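Local structure of Tle cognate immunity protein 4 C-terminal domain-containing protein (Pseudomonas aeruginosa PAO1, 4R1D) at residues Phe178-Ser183 and Pro255-Gly260; Gly185-Ser190 and Met242-Gly247. The protein probably acts as the immunity partner of Tle4, the lipase effector of the H2 type VI secretion system, binding the enzyme so that the producing cell is protected from it. All blocks are in the same frame, centred on the assembly; numbering follows the deposited sequence.

Contact 1 (Phe178-Ser183 and Pro255-Gly260); sequences FEFRSS and PNLTAG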
ATOM      1  N   PHE B 178     -16.791  -6.796  13.129  1.00 16.10           N
ATOM      2  CA  PHE B 178     -17.888  -6.531  12.208  1.00 15.19           C
ATOM      3  C   PHE B 178     -17.641  -5.196  11.530  1.00 17.03           C
ATOM      4  O   PHE B 178     -17.164  -4.260  12.161  1.00 16.28           O
ATOM      5  CB  PHE B 178     -19.229  -6.530  12.968  1.00 16.44           C
ATOM      6  CG  PHE B 178     -20.403  -6.079  12.135  1.00 17.62           C
ATOM      7  CD1 PHE B 178     -21.089  -6.973  11.331  1.00 15.76           C
ATOM      8  CD2 PHE B 178     -20.823  -4.757  12.162  1.00 19.75           C
ATOM      9  CE1 PHE B 178     -22.175  -6.548  10.549  1.00 16.68           C
ATOM     10  CE2 PHE B 178     -21.891  -4.326  11.390  1.00 16.32           C
ATOM     11  CZ  PHE B 178     -22.564  -5.220  10.578  1.00 18.52           C
ATOM     12  N   GLU B 179     -17.953  -5.102  10.245  1.00 15.62           N
ATOM     13  CA  GLU B 179     -17.910  -3.809   9.569  1.00 14.54           C
ATOM     14  C   GLU B 179     -19.141  -3.550   8.705  1.00 13.35           C
ATOM     15  O   GLU B 179     -19.712  -4.472   8.112  1.00 15.03           O
ATOM     16  CB  GLU B 179     -16.625  -3.617   8.758  1.00 19.84           C
ATOM     17  CG  GLU B 179     -16.288  -4.737   7.816  1.00 16.06           C
ATOM     18  CD  GLU B 179     -15.487  -4.241   6.611  1.00 18.50           C
ATOM     19  OE1 GLU B 179     -14.255  -4.011   6.736  1.00 18.28           O
ATOM     20  OE2 GLU B 179     -16.105  -4.068   5.543  1.00 16.78           O
ATOM     21  N   PHE B 180     -19.517  -2.273   8.635  1.00 14.14           N
ATOM     22  CA  PHE B 180     -20.725  -1.800   7.965  1.00 14.09           C
ATOM     23  C   PHE B 180     -20.321  -0.584   7.135  1.00 11.99           C
ATOM     24  O   PHE B 180     -19.760   0.373   7.665  1.00 13.37           O
ATOM     25  CB  PHE B 180     -21.756  -1.422   9.051  1.00 14.85           C
ATOM     26  CG  PHE B 180     -23.080  -0.912   8.526  1.00 18.02           C
ATOM     27  CD1 PHE B 180     -23.664  -1.456   7.398  1.00 14.96           C
ATOM     28  CD2 PHE B 180     -23.760   0.093   9.205  1.00 14.72           C
ATOM     29  CE1 PHE B 180     -24.898  -0.993   6.942  1.00 21.06           C
ATOM     30  CE2 PHE B 180     -24.987   0.560   8.755  1.00 20.11           C
ATOM     31  CZ  PHE B 180     -25.558   0.019   7.621  1.00 19.00           C
ATOM     32  N   ARG B 181     -20.569  -0.633   5.831  1.00 16.35           N
ATOM     33  CA  ARG B 181     -20.172   0.463   4.945  1.00 14.60           C
ATOM     34  C   ARG B 181     -21.296   0.803   3.985  1.00 12.90           C
ATOM     35  O   ARG B 181     -22.043  -0.087   3.573  1.00 15.72           O
ATOM     36  CB  ARG B 181     -18.952   0.051   4.097  1.00 13.72           C
ATOM     37  CG  ARG B 181     -17.728  -0.343   4.896  1.00 13.63           C
ATOM     38  CD  ARG B 181     -16.517  -0.680   4.030  1.00 14.66           C
ATOM     39  NE  ARG B 181     -15.486  -1.186   4.926  1.00 18.61           N
ATOM     40  CZ  ARG B 181     -14.702  -0.408   5.662  1.00 20.27           C
ATOM     41  NH1 ARG B 181     -14.790   0.912   5.553  1.00 17.41           N
ATOM     42  NH2 ARG B 181     -13.826  -0.951   6.501  1.00 19.45           N
ATOM     43  N   SER B 182     -21.391   2.075   3.602  1.00 14.49           N
ATOM     44  CA  SER B 182     -22.252   2.477   2.489  1.00 13.31           C
ATOM     45  C   SER B 182     -21.470   3.431   1.605  1.00 14.26           C
ATOM     46  O   SER B 182     -20.650   4.226   2.093  1.00 14.39           O
ATOM     47  CB  SER B 182     -23.562   3.142   2.971  1.00 17.09           C
ATOM     48  OG  SER B 182     -23.403   4.539   3.158  1.00 19.54           O
ATOM     49  N   SER B 183     -21.727   3.357   0.307  1.00 13.25           N
ATOM     50  CA  SER B 183     -21.030   4.184  -0.649  1.00 17.87           C
ATOM     51  C   SER B 183     -21.978   4.464  -1.807  1.00 16.80           C
ATOM     52  O   SER B 183     -22.571   3.539  -2.359  1.00 15.65           O
ATOM     53  CB  SER B 183     -19.793   3.427  -1.151  1.00 19.72           C
ATOM     54  OG  SER B 183     -19.155   4.154  -2.186  1.00 23.16           O
ATOM     55  N   PRO B 255     -27.704   3.157  -1.751  1.00 20.62           N
ATOM     56  CA  PRO B 255     -26.304   3.114  -2.171  1.00 18.95           C
ATOM     57  C   PRO B 255     -25.797   1.684  -2.106  1.00 19.13           C
ATOM     58  O   PRO B 255     -26.535   0.786  -1.710  1.00 18.30           O
ATOM     59  CB  PRO B 255     -25.604   3.960  -1.103  1.00 16.60           C
ATOM     60  CG  PRO B 255     -26.397   3.702   0.126  1.00 20.44           C
ATOM     61  CD  PRO B 255     -27.845   3.571  -0.342  1.00 20.16           C
ATOM     62  N   ASN B 256     -24.553   1.462  -2.503  1.00 19.22           N
ATOM     63  CA  ASN B 256     -23.947   0.177  -2.238  1.00 16.73           C
ATOM     64  C   ASN B 256     -23.837   0.028  -0.717  1.00 16.69           C
ATOM     65  O   ASN B 256     -23.464   0.980  -0.036  1.00 18.80           O
ATOM     66  CB  ASN B 256     -22.572   0.106  -2.878  1.00 17.38           C
ATOM     67  CG  ASN B 256     -21.851  -1.166  -2.537  1.00 21.32           C
ATOM     68  OD1 ASN B 256     -21.033  -1.194  -1.617  1.00 27.61           O
ATOM     69  ND2 ASN B 256     -22.154  -2.240  -3.263  1.00 19.19           N
ATOM     70  N   LEU B 257     -24.199  -1.144  -0.196  1.00 15.76           N
ATOM     71  CA  LEU B 257     -24.154  -1.390   1.243  0.59 16.23           C
ATOM     72  C   LEU B 257     -23.454  -2.710   1.510  1.00 15.16           C
ATOM     73  O   LEU B 257     -23.758  -3.712   0.887  1.00 15.61           O
ATOM     74  CB  LEU B 257     -25.574  -1.456   1.817  0.59 18.89           C
ATOM     75  CG  LEU B 257     -25.819  -1.031   3.266  0.59 19.43           C
ATOM     76  CD1 LEU B 257     -25.645   0.464   3.402  0.59 13.58           C
ATOM     77  CD2 LEU B 257     -27.222  -1.433   3.701  0.59 18.93           C
ATOM     78  N   THR B 258     -22.514  -2.716   2.444  1.00 14.84           N
ATOM     79  CA  THR B 258     -21.905  -3.980   2.808  1.00 16.02           C
ATOM     80  C   THR B 258     -21.936  -4.163   4.322  1.00 12.71           C
ATOM     81  O   THR B 258     -21.903  -3.193   5.086  1.00 14.30           O
ATOM     82  CB  THR B 258     -20.433  -4.112   2.311  1.00 15.33           C
ATOM     83  OG1 THR B 258     -19.632  -3.070   2.883  1.00 16.22           O
ATOM     84  CG2 THR B 258     -20.360  -4.040   0.776  1.00 17.17           C
ATOM     85  N   ALA B 259     -22.029  -5.418   4.724  1.00 14.68           N
ATOM     86  CA  ALA B 259     -21.866  -5.818   6.113  1.00 15.56           C
ATOM     87  C   ALA B 259     -20.983  -7.051   6.096  1.00 14.03           C
ATOM     88  O   ALA B 259     -21.144  -7.935   5.249  1.00 14.50           O
ATOM     89  CB  ALA B 259     -23.234  -6.130   6.752  1.00 14.83           C
ATOM     90  N   GLY B 260     -20.031  -7.117   7.021  1.00 15.85           N
ATOM     91  CA  GLY B 260     -19.112  -8.241   7.045  1.00 15.46           C
ATOM     92  C   GLY B 260     -18.721  -8.565   8.466  1.00 14.59           C
ATOM     93  O   GLY B 260     -18.637  -7.678   9.304  1.00 16.79           O
TER
HETATM   94  O   HOH W   1     -18.798  -4.007   5.273  1.00 16.52           O
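Glu179 and Gly260 form the first of three hydrogen-bonded pairs within these antiparallel segments, in which each backbone N-H and C=O turned toward the neighbouring strand finds a partner. Glu179 N reaches Gly260 O at 2.8 Å, Gly260 N returns a bond to Glu179 O, and the same reciprocal pair recurs at Arg181 with Thr258 and at Ser183 with Asn256. The last rung is the most bent: Asn256 N meets Ser183 O with only 133° at the hydrogen. At the non-hydrogen-bonded pairs, CA-H groups take up further carbonyl capacity, as where Ala259 CA lies 3.2 Å from Glu179 O.

The face of this strand pair that carries Phe180, Leu257 and Ala259 is largely apolar, though Ser182 also lies on it. Phe180, its CG anti to the backbone N (chi1 -180°), brings CE1 to 3.8 Å from Leu257 CG and the edge of its ring to Thr258 O. Ala259 CB comes obliquely to the Phe178 ring, 4.0 Å from Phe178 CE1.

The other face is polar. Arg181 holds Glu179 side-on, NE to OE2 at 3.0 Å and NH2 to OE1, both nitrogens standing above the carboxylate plane. A water bonded to Glu179 OE2 at 2.7 Å also meets Thr258 OG1, tying the strands together through solvent. On the bound lipase chain, Glu179 meets Arg97 and Ser69, Arg181 meets Asp67, and Ser183 meets Glu104. Intrastrand salt bridge and lipase bonds thus form one continuous polar network, consistent with this face being part of the binding surface.

Contact 2 (Gly185-Ser190 and Met242-Gly247); sequences GAELNS and MWEVQG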
ATOM      1  N   GLY B 185     -23.387   5.041  -5.473  1.00 22.74           N
ATOM      2  CA  GLY B 185     -23.017   4.413  -6.727  1.00 22.20           C
ATOM      3  C   GLY B 185     -23.110   2.901  -6.683  1.00 22.59           C
ATOM      4  O   GLY B 185     -22.778   2.262  -5.676  1.00 19.15           O
ATOM      5  N   ALA B 186     -23.560   2.312  -7.786  1.00 21.18           N
ATOM      6  CA  ALA B 186     -23.672   0.864  -7.859  1.00 19.73           C
ATOM      7  C   ALA B 186     -22.287   0.249  -7.946  1.00 20.26           C
ATOM      8  O   ALA B 186     -21.439   0.725  -8.694  1.00 22.48           O
ATOM      9  CB  ALA B 186     -24.505   0.449  -9.062  1.00 19.75           C
ATOM     10  N   GLU B 187     -22.043  -0.799  -7.168  1.00 20.41           N
ATOM     11  CA  GLU B 187     -20.806  -1.542  -7.350  1.00 20.01           C
ATOM     12  C   GLU B 187     -20.818  -2.161  -8.751  1.00 23.13           C
ATOM     13  O   GLU B 187     -21.884  -2.434  -9.319  1.00 21.14           O
ATOM     14  CB  GLU B 187     -20.660  -2.616  -6.271  1.00 22.08           C
ATOM     15  CG  GLU B 187     -19.320  -3.324  -6.264  1.00 22.72           C
ATOM     16  CD  GLU B 187     -18.141  -2.368  -6.247  1.00 22.63           C
ATOM     17  OE1 GLU B 187     -17.692  -1.974  -7.344  1.00 23.58           O
ATOM     18  OE2 GLU B 187     -17.664  -2.018  -5.147  1.00 19.40           O
ATOM     19  N   LEU B 188     -19.629  -2.375  -9.303  1.00 25.29           N
ATOM     20  CA  LEU B 188     -19.479  -2.798 -10.695  1.00 23.61           C
ATOM     21  C   LEU B 188     -19.840  -4.261 -10.945  1.00 24.86           C
ATOM     22  O   LEU B 188     -20.117  -4.659 -12.080  1.00 26.30           O
ATOM     23  CB  LEU B 188     -18.043  -2.527 -11.161  1.00 24.48           C
ATOM     24  CG  LEU B 188     -17.702  -1.077 -11.508  1.00 26.88           C
ATOM     25  CD1 LEU B 188     -17.978  -0.137 -10.344  1.00 34.21           C
ATOM     26  CD2 LEU B 188     -16.247  -0.971 -11.943  1.00 30.10           C
ATOM     27  N   ASN B 189     -19.803  -5.066  -9.891  1.00 23.92           N
ATOM     28  CA  ASN B 189     -20.209  -6.462  -9.964  1.00 31.42           C
ATOM     29  C   ASN B 189     -20.965  -6.836  -8.693  1.00 18.95           C
ATOM     30  O   ASN B 189     -20.994  -6.058  -7.743  1.00 20.21           O
ATOM     31  CB  ASN B 189     -18.998  -7.383 -10.198  1.00 24.10           C
ATOM     32  CG  ASN B 189     -17.905  -7.201  -9.154  1.00 28.63           C
ATOM     33  OD1 ASN B 189     -18.168  -6.795  -8.031  1.00 23.32           O
ATOM     34  ND2 ASN B 189     -16.669  -7.504  -9.532  1.00 31.73           N
ATOM     35  N   SER B 190     -21.591  -8.009  -8.678  1.00 24.92           N
ATOM     36  CA  SER B 190     -22.362  -8.429  -7.502  1.00 21.71           C
ATOM     37  C   SER B 190     -21.587  -9.414  -6.624  1.00 20.69           C
ATOM     38  O   SER B 190     -20.753 -10.170  -7.102  1.00 20.56           O
ATOM     39  CB  SER B 190     -23.713  -9.022  -7.909  1.00 28.48           C
ATOM     40  OG  SER B 190     -23.534 -10.074  -8.836  1.00 34.96           O
ATOM     41  N   MET B 242     -20.222 -12.346   4.656  1.00 12.04           N
ATOM     42  CA  MET B 242     -20.249 -11.244   3.687  1.00 13.50           C
ATOM     43  C   MET B 242     -21.685 -10.966   3.232  1.00 12.53           C
ATOM     44  O   MET B 242     -22.403 -11.896   2.901  1.00 17.31           O
ATOM     45  CB  MET B 242     -19.395 -11.633   2.473  1.00 15.67           C
ATOM     46  CG  MET B 242     -17.956 -11.958   2.849  1.00 16.14           C
ATOM     47  SD  MET B 242     -17.051 -12.862   1.574  1.00 16.63           S
ATOM     48  CE  MET B 242     -17.552 -14.546   1.926  1.00 16.21           C
ATOM     49  N   TRP B 243     -22.093  -9.697   3.220  1.00 14.15           N
ATOM     50  CA  TRP B 243     -23.458  -9.313   2.855  1.00 13.67           C
ATOM     51  C   TRP B 243     -23.375  -8.025   2.049  1.00 13.18           C
ATOM     52  O   TRP B 243     -22.635  -7.122   2.414  1.00 14.77           O
ATOM     53  CB  TRP B 243     -24.266  -9.075   4.134  1.00 13.89           C
ATOM     54  CG  TRP B 243     -25.733  -8.712   3.960  1.00 17.58           C
ATOM     55  CD1 TRP B 243     -26.789  -9.582   3.911  1.00 18.18           C
ATOM     56  CD2 TRP B 243     -26.301  -7.391   3.888  1.00 16.80           C
ATOM     57  NE1 TRP B 243     -27.971  -8.885   3.795  1.00 19.58           N
ATOM     58  CE2 TRP B 243     -27.702  -7.542   3.770  1.00 17.16           C
ATOM     59  CE3 TRP B 243     -25.762  -6.096   3.896  1.00 15.23           C
ATOM     60  CZ2 TRP B 243     -28.573  -6.450   3.671  1.00 16.89           C
ATOM     61  CZ3 TRP B 243     -26.630  -5.003   3.789  1.00 15.04           C
ATOM     62  CH2 TRP B 243     -28.025  -5.191   3.682  1.00 16.68           C
ATOM     63  N   GLU B 244     -24.127  -7.946   0.955  1.00 15.14           N
ATOM     64  CA  GLU B 244     -24.062  -6.779   0.115  1.00 17.36           C
ATOM     65  C   GLU B 244     -25.367  -6.500  -0.607  1.00 17.21           C
ATOM     66  O   GLU B 244     -26.095  -7.420  -1.003  1.00 18.11           O
ATOM     67  CB  GLU B 244     -22.933  -6.938  -0.915  1.00 16.06           C
ATOM     68  CG  GLU B 244     -22.685  -5.685  -1.748  1.00 16.77           C
ATOM     69  CD  GLU B 244     -21.394  -5.772  -2.545  1.00 21.27           C
ATOM     70  OE1 GLU B 244     -20.474  -6.492  -2.108  1.00 17.46           O
ATOM     71  OE2 GLU B 244     -21.302  -5.117  -3.608  1.00 22.60           O
ATOM     72  N   VAL B 245     -25.654  -5.211  -0.721  1.00 17.21           N
ATOM     73  CA  VAL B 245     -26.667  -4.690  -1.615  1.00 18.82           C
ATOM     74  C   VAL B 245     -25.896  -3.935  -2.687  1.00 17.30           C
ATOM     75  O   VAL B 245     -25.163  -2.991  -2.385  1.00 17.07           O
ATOM     76  CB  VAL B 245     -27.593  -3.708  -0.883  1.00 20.06           C
ATOM     77  CG1 VAL B 245     -28.472  -2.949  -1.890  1.00 23.08           C
ATOM     78  CG2 VAL B 245     -28.425  -4.447   0.165  1.00 18.62           C
ATOM     79  N   GLN B 246     -26.044  -4.351  -3.939  1.00 20.04           N
ATOM     80  CA  GLN B 246     -25.230  -3.785  -5.023  1.00 25.95           C
ATOM     81  C   GLN B 246     -25.288  -2.257  -5.109  1.00 22.38           C
ATOM     82  O   GLN B 246     -24.256  -1.596  -5.297  1.00 21.65           O
ATOM     83  CB  GLN B 246     -25.577  -4.425  -6.376  1.00 27.21           C
ATOM     84  CG  GLN B 246     -24.657  -3.986  -7.520  1.00 22.61           C
ATOM     85  CD  GLN B 246     -24.681  -4.951  -8.695  1.00 27.14           C
ATOM     86  OE1 GLN B 246     -25.474  -5.896  -8.720  1.00 30.49           O
ATOM     87  NE2 GLN B 246     -23.811  -4.719  -9.674  1.00 23.76           N
ATOM     88  N   GLY B 247     -26.483  -1.697  -4.957  1.00 19.90           N
ATOM     89  CA  GLY B 247     -26.662  -0.257  -5.032  1.00 21.76           C
ATOM     90  C   GLY B 247     -27.238   0.209  -6.358  1.00 23.22           C
ATOM     91  O   GLY B 247     -27.205  -0.519  -7.350  1.00 21.76           O
TER
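Glu187 and Gln246 exchange two hydrogen bonds, one from each side of the contact. Glu187 N donates to Gln246 O at 3.0 Å and almost straight, 170° at the hydrogen. In return the Gln246 side chain, with CG anti to the backbone N and extended beyond it, lies along the loop and sends NE2 to Glu187 O, also at 3.0 Å and 175°. Glu187 O lies in the plane of the Gln246 amide, while NE2 sits above the plane of the Glu187 carbonyl. The backbone of one glutamate is therefore gripped at both its N-H and its C=O by a single glutamine. Gln246 O takes a second hydrogen bond from Asn256 ND2, which also serves Glu244.

The segment 185-190 is the connection from strand 176-183 to helix 191-205, with Ser190 at the N-cap position, and here it is laced to the turn that leaves strand 236-245 in the C-terminal domain of this immunity protein. Its Glu187 side chain bends at chi2 (51°), so that OE1 accepts the following N-H, Leu188 N, at 2.8 Å. The same carboxylate receives the backbone N-H groups of Lys100 and Ala101 of the bound lipase chain.

Farther out, Glu187 and Glu244 cross at about a right angle, with Glu244 OE2 3.7 Å from Glu187 CB. Their nearest carboxylate oxygens, OE2 of each, stay 5.0 Å apart, and the like charges are probably eased by Arg194, which forms a salt bridge with Glu244. The other end of the amide, Gln246 OE1, rests 3.7 Å from Ser190 CB. Where the segments meet at Gly247, Ala186 CB packs on Gly247 O at 3.3 Å.

Contact 1 is wholly buried near the middle of the chain, whereas contact 2 is partly buried and lies at the ends of the strands. They use different strands that lie side by side: 256-263 in contact 1 and 236-245 in contact 2 are neighbours, probably joined by backbone hydrogen bonds from Trp243 N to Ala259 O and from Val245 N to Leu257 O. Regular strand pairing dominates the first; the second relies on one backbone bond and one side-chain amide bond between loop and turn. Asn256, in contact 1, is a side chain that joins the two. Both also face the lipase, contact 1 chiefly through side-chain charges, contact 2 through a carboxylate and a carbonyl.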